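Local coordinates for phosphoserine phosphatase (Homo sapiens, PDB 6HYY), which catalyses the hydrolysis of L-phosphoserine to serine and phosphate, a magnesium-dependent reaction of the haloacid dehalogenase-like family, at residues V21-G26 / H82-I87; F15-T20 / L103-F108. All blocks are in the same frame, centred on the assembly; numbering follows the deposited sequence.

How the contacts relate
Contact 1 is nested along the chain inside the loop closed by contact 2, and their centres lie 10 Å apart. Contact 2 joins two neighbouring parallel strands at the bound serine and magnesium ion, whereas contact 1 pairs two loops beyond the short helix that carries on from the first strand. There the side chain of Ile22 is still about 7 Å, nearest atoms, from the serine. Two probable hydrogen bonds tie the layers together: Thr84 OG1 lies 2.7 Å from Thr20 O, and Glu25 OE2 lies 2.7 Å from Ser19 OG. The loop pairing thus lies one layer behind the segment holding Asp16 and Asp18.

Contact 1 of 2, residues V21-G26 / H82-I87; sequences VIREEG and HLTPGI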
# COMPACT_ATOMS: atom_id res chain seq x y z
N VAL A 21 4.98 -0.78 -3.52
CA VAL A 21 5.24 0.39 -4.36
C VAL A 21 6.45 1.16 -3.85
O VAL A 21 7.21 1.74 -4.64
CB VAL A 21 3.99 1.28 -4.41
CG1 VAL A 21 4.30 2.62 -5.09
CG2 VAL A 21 2.90 0.57 -5.18
N ILE A 22 6.62 1.22 -2.54
CA ILE A 22 7.82 1.84 -1.95
C ILE A 22 8.63 0.77 -1.23
O ILE A 22 8.14 -0.30 -0.87
CB ILE A 22 7.48 3.00 -1.00
CG1 ILE A 22 6.65 2.49 0.20
CG2 ILE A 22 6.78 4.14 -1.77
CD1 ILE A 22 6.29 3.58 1.22
N ARG A 23 9.91 1.08 -0.99
CA ARG A 23 10.81 0.08 -0.41
C ARG A 23 10.58 -0.08 1.09
O ARG A 23 10.80 -1.17 1.62
CB ARG A 23 12.27 0.47 -0.70
CG ARG A 23 12.48 0.90 -2.14
CD ARG A 23 13.85 0.47 -2.66
NE ARG A 23 13.81 -0.90 -3.16
CZ ARG A 23 14.76 -1.47 -3.90
NH1 ARG A 23 15.85 -0.79 -4.24
NH2 ARG A 23 14.61 -2.73 -4.29
N GLU A 24 10.11 0.96 1.75
CA GLU A 24 10.03 1.07 3.20
C GLU A 24 8.59 0.88 3.68
O GLU A 24 7.66 0.74 2.89
CB GLU A 24 10.57 2.43 3.65
CG GLU A 24 11.92 2.84 3.02
CD GLU A 24 11.78 3.80 1.83
OE1 GLU A 24 12.77 4.50 1.51
OE2 GLU A 24 10.69 3.85 1.22
N GLU A 25 8.42 0.87 5.00
CA GLU A 25 7.10 0.94 5.61
C GLU A 25 6.91 2.37 6.12
O GLU A 25 7.72 2.86 6.91
CB GLU A 25 6.95 -0.08 6.75
CG GLU A 25 7.28 -1.52 6.34
CD GLU A 25 6.03 -2.33 5.99
OE1 GLU A 25 5.15 -2.46 6.87
OE2 GLU A 25 5.92 -2.83 4.84
N GLY A 26 5.86 3.03 5.64
CA GLY A 26 5.71 4.45 5.92
C GLY A 26 5.66 4.76 7.41
O GLY A 26 6.30 5.71 7.88
N HIS A 82 11.27 5.83 -0.99
CA HIS A 82 11.85 5.44 -2.27
C HIS A 82 10.92 4.51 -3.03
O HIS A 82 10.53 3.46 -2.50
CB HIS A 82 13.19 4.76 -2.06
CG HIS A 82 14.26 5.70 -1.61
ND1 HIS A 82 15.56 5.62 -2.08
CD2 HIS A 82 14.23 6.75 -0.76
CE1 HIS A 82 16.28 6.58 -1.52
NE2 HIS A 82 15.50 7.28 -0.72
N LEU A 83 10.61 4.87 -4.26
CA LEU A 83 9.83 3.97 -5.10
C LEU A 83 10.65 2.74 -5.47
O LEU A 83 11.85 2.80 -5.76
CB LEU A 83 9.34 4.69 -6.36
CG LEU A 83 8.42 5.87 -6.14
CD1 LEU A 83 8.08 6.54 -7.46
CD2 LEU A 83 7.13 5.41 -5.49
N THR A 84 9.99 1.60 -5.44
CA THR A 84 10.61 0.34 -5.83
C THR A 84 10.99 0.39 -7.30
O THR A 84 10.22 0.90 -8.12
CB THR A 84 9.61 -0.79 -5.58
OG1 THR A 84 9.22 -0.77 -4.20
CG2 THR A 84 10.13 -2.15 -6.00
N PRO A 85 12.16 -0.10 -7.68
CA PRO A 85 12.53 -0.14 -9.10
C PRO A 85 11.47 -0.80 -9.96
O PRO A 85 10.89 -1.84 -9.61
CB PRO A 85 13.84 -0.94 -9.10
CG PRO A 85 14.42 -0.65 -7.75
CD PRO A 85 13.26 -0.52 -6.79
N GLY A 86 11.16 -0.16 -11.09
CA GLY A 86 10.20 -0.67 -12.02
C GLY A 86 8.78 -0.19 -11.84
O GLY A 86 7.99 -0.30 -12.78
N ILE A 87 8.42 0.34 -10.66
CA ILE A 87 7.00 0.67 -10.46
C ILE A 87 6.58 1.88 -11.31
O ILE A 87 5.45 1.90 -11.82
CB ILE A 87 6.66 0.86 -8.97
CG1 ILE A 87 5.14 0.96 -8.77
CG2 ILE A 87 7.24 2.09 -8.40
CD1 ILE A 87 4.33 -0.26 -9.24
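Val21 gives both its carbonyl and a methyl to the loop opposite, illustrating how one residue can combine backbone pairing with core packing. Its O accepts a nearly straight hydrogen bond from Thr84 N at 2.9 Å. With CG1 anti to the backbone N (chi1 170°), that methyl runs alongside Leu83, reaching CD2 at 4.0 Å, and meets Ile87 CG1, whose side chain crosses at about a right angle. Phe15 and Val115 add to this apolar cluster. The backbones form a single bridge between Ile22 and Leu83, and Arg23 N completes it by donating to His82 O at 2.9 Å. In the haloacid dehalogenase fold, a helical cap can be inserted just after the first strand of the core. The 55 residues between 21-26 and 82-87 are largely helical and contain no strand, so the bridge probably pairs the two linkers that lead into such a cap and back. Arg23 bends at chi2 and chi3, and this brings one face of its guanidinium over Pro85 CD, which sits over the centre, 3.4 Å from the plane. Asn195 OD1 takes the hydrogen bond of NE, which helps to fix the plane's rotation. Thr84 OG1, which is bonded to Thr20 O, is also met by Asn195 ND2, so one amide links residues from both loops. Nearer its root, Arg23 CG lies against His82 O and CB. His82 N is held by the carboxylate of Glu24: OE2 accepts at 3.0 Å through its syn lone pair, and the bond to OE1 is weak. Glu24 OE1 also approaches His82 CD2 to 3.5 Å, with the carboxylate and imidazole planes almost perpendicular.

Contact 2 of 2, residues F15-T20 / L103-F108; sequences FDVDST and LISGGF. With MG (magnesium ion), chain D; SER (serine), chain E.
Ile104 N donates to Phe15 O at 2.9 Å, while the next link, from Val17 N to Ile104 O, is weak, the first strand giving way to a helix at Val17. This parallel pairing of neighbouring strands in the Rossmann-like core sets the DxD motif beside the serine pocket. Asp18 demonstrates what the turn delivers. Its CB lies against the CB of the bound serine at 3.2 Å. CG, beside the backbone N (chi1 -65°), continues along the same methylene, and the two oxygens then part company. OD2 meets the serine amino N at 2.5 Å, so short for a hydrogen bond that the exact length is doubtful, whereas OD1 receives one from a water, 2.7 Å away, that also bonds Ser105 OG; Gly26 N is a further partner of OD1. Ser105 OG in turn accepts from Gly107 N, an ST turn. The serine OG donates to Asp16 OD1 and accepts from Asp18 N. Asp16 OD2 and Asp18 O, with Asp175 and three waters, surround the magnesium ion. The Asp16 carboxylate thus faces both metal and product hydroxyl, consistent with the first aspartate of the DxD motif acting as nucleophile, as in this family.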
# COMPACT_ATOMS: atom_id res chain seq x y z
N PHE A 15 -2.49 -1.65 -5.87
CA PHE A 15 -1.18 -1.92 -5.29
C PHE A 15 -1.20 -1.61 -3.81
O PHE A 15 -1.62 -0.52 -3.41
CB PHE A 15 -0.11 -1.06 -5.93
CG PHE A 15 0.26 -1.41 -7.34
CD1 PHE A 15 1.24 -2.35 -7.61
CD2 PHE A 15 -0.37 -0.78 -8.40
CE1 PHE A 15 1.59 -2.67 -8.91
CE2 PHE A 15 -0.01 -1.07 -9.72
CZ PHE A 15 0.96 -2.04 -9.98
N ASP A 16 -0.70 -2.55 -3.01
CA ASP A 16 -0.21 -2.26 -1.68
C ASP A 16 0.93 -1.25 -1.77
O ASP A 16 1.73 -1.28 -2.71
CB ASP A 16 0.26 -3.58 -1.06
CG ASP A 16 1.01 -3.41 0.25
OD1 ASP A 16 0.47 -2.77 1.17
OD2 ASP A 16 2.12 -3.94 0.35
N VAL A 17 1.02 -0.35 -0.78
CA VAL A 17 2.11 0.63 -0.80
C VAL A 17 3.37 0.14 -0.06
O VAL A 17 4.42 -0.05 -0.69
CB VAL A 17 1.63 1.98 -0.24
CG1 VAL A 17 2.79 2.98 -0.19
CG2 VAL A 17 0.48 2.52 -1.09
N ASP A 18 3.28 -0.08 1.26
CA ASP A 18 4.49 -0.37 2.04
C ASP A 18 5.13 -1.69 1.60
O ASP A 18 4.49 -2.75 1.61
CB ASP A 18 4.23 -0.46 3.55
CG ASP A 18 3.79 0.87 4.19
OD1 ASP A 18 4.04 1.95 3.63
OD2 ASP A 18 3.19 0.81 5.28
N SER A 19 6.42 -1.63 1.26
CA SER A 19 7.25 -2.73 0.79
C SER A 19 6.83 -3.27 -0.57
O SER A 19 7.42 -4.24 -1.05
CB SER A 19 7.31 -3.88 1.81
OG SER A 19 7.81 -3.38 3.04
N THR A 20 5.86 -2.63 -1.24
CA THR A 20 5.50 -3.00 -2.60
C THR A 20 5.78 -1.84 -3.55
O THR A 20 6.77 -1.89 -4.28
CB THR A 20 4.04 -3.46 -2.67
OG1 THR A 20 3.92 -4.65 -1.88
CG2 THR A 20 3.67 -3.80 -4.08
N LEU A 103 -3.92 2.85 -5.16
CA LEU A 103 -3.01 2.57 -4.06
C LEU A 103 -3.82 2.34 -2.80
O LEU A 103 -4.71 3.14 -2.48
CB LEU A 103 -2.03 3.73 -3.86
CG LEU A 103 -1.12 4.13 -5.02
CD1 LEU A 103 -0.12 5.20 -4.54
CD2 LEU A 103 -0.38 2.92 -5.57
N ILE A 104 -3.52 1.26 -2.08
CA ILE A 104 -4.22 0.93 -0.84
C ILE A 104 -3.18 0.75 0.25
O ILE A 104 -2.19 0.03 0.06
CB ILE A 104 -5.09 -0.34 -0.97
CG1 ILE A 104 -6.02 -0.23 -2.18
CG2 ILE A 104 -5.90 -0.53 0.32
CD1 ILE A 104 -6.83 -1.49 -2.43
N SER A 105 -3.39 1.41 1.38
CA SER A 105 -2.37 1.35 2.42
C SER A 105 -2.98 1.49 3.80
O SER A 105 -3.94 2.24 4.00
CB SER A 105 -1.33 2.45 2.20
OG SER A 105 -0.27 2.29 3.13
N GLY A 106 -2.40 0.77 4.76
CA GLY A 106 -2.60 1.05 6.18
C GLY A 106 -1.79 2.21 6.71
O GLY A 106 -1.96 2.60 7.87
N GLY A 107 -0.90 2.76 5.88
CA GLY A 107 -0.23 4.01 6.16
C GLY A 107 -1.14 5.20 5.94
O GLY A 107 -2.37 5.10 5.98
N PHE A 108 -0.52 6.35 5.67
CA PHE A 108 -1.19 7.63 5.85
C PHE A 108 -1.30 8.40 4.54
O PHE A 108 -0.35 8.47 3.76
CB PHE A 108 -0.44 8.44 6.90
CG PHE A 108 -0.23 7.66 8.15
CD1 PHE A 108 -1.31 7.22 8.89
CD2 PHE A 108 1.05 7.30 8.56
CE1 PHE A 108 -1.13 6.46 10.02
CE2 PHE A 108 1.24 6.54 9.69
CZ PHE A 108 0.16 6.13 10.43
MG MG D . 2.94 -4.27 2.35
N SER E . 1.04 -0.40 5.89
CA SER E . 0.22 -0.64 4.70
C SER E . -0.72 -1.81 4.93
O SER E . -0.74 -2.72 4.11
CB SER E . 1.09 -0.92 3.50
OG SER E . 0.52 -0.49 2.28
OXT SER E . -1.43 -1.92 5.94
O HOH W 1 2.13 3.81 3.24
O HOH W 2 2.19 -3.45 4.06
O HOH W 3 1.34 -5.68 3.01
O HOH W 4 4.48 -4.89 3.86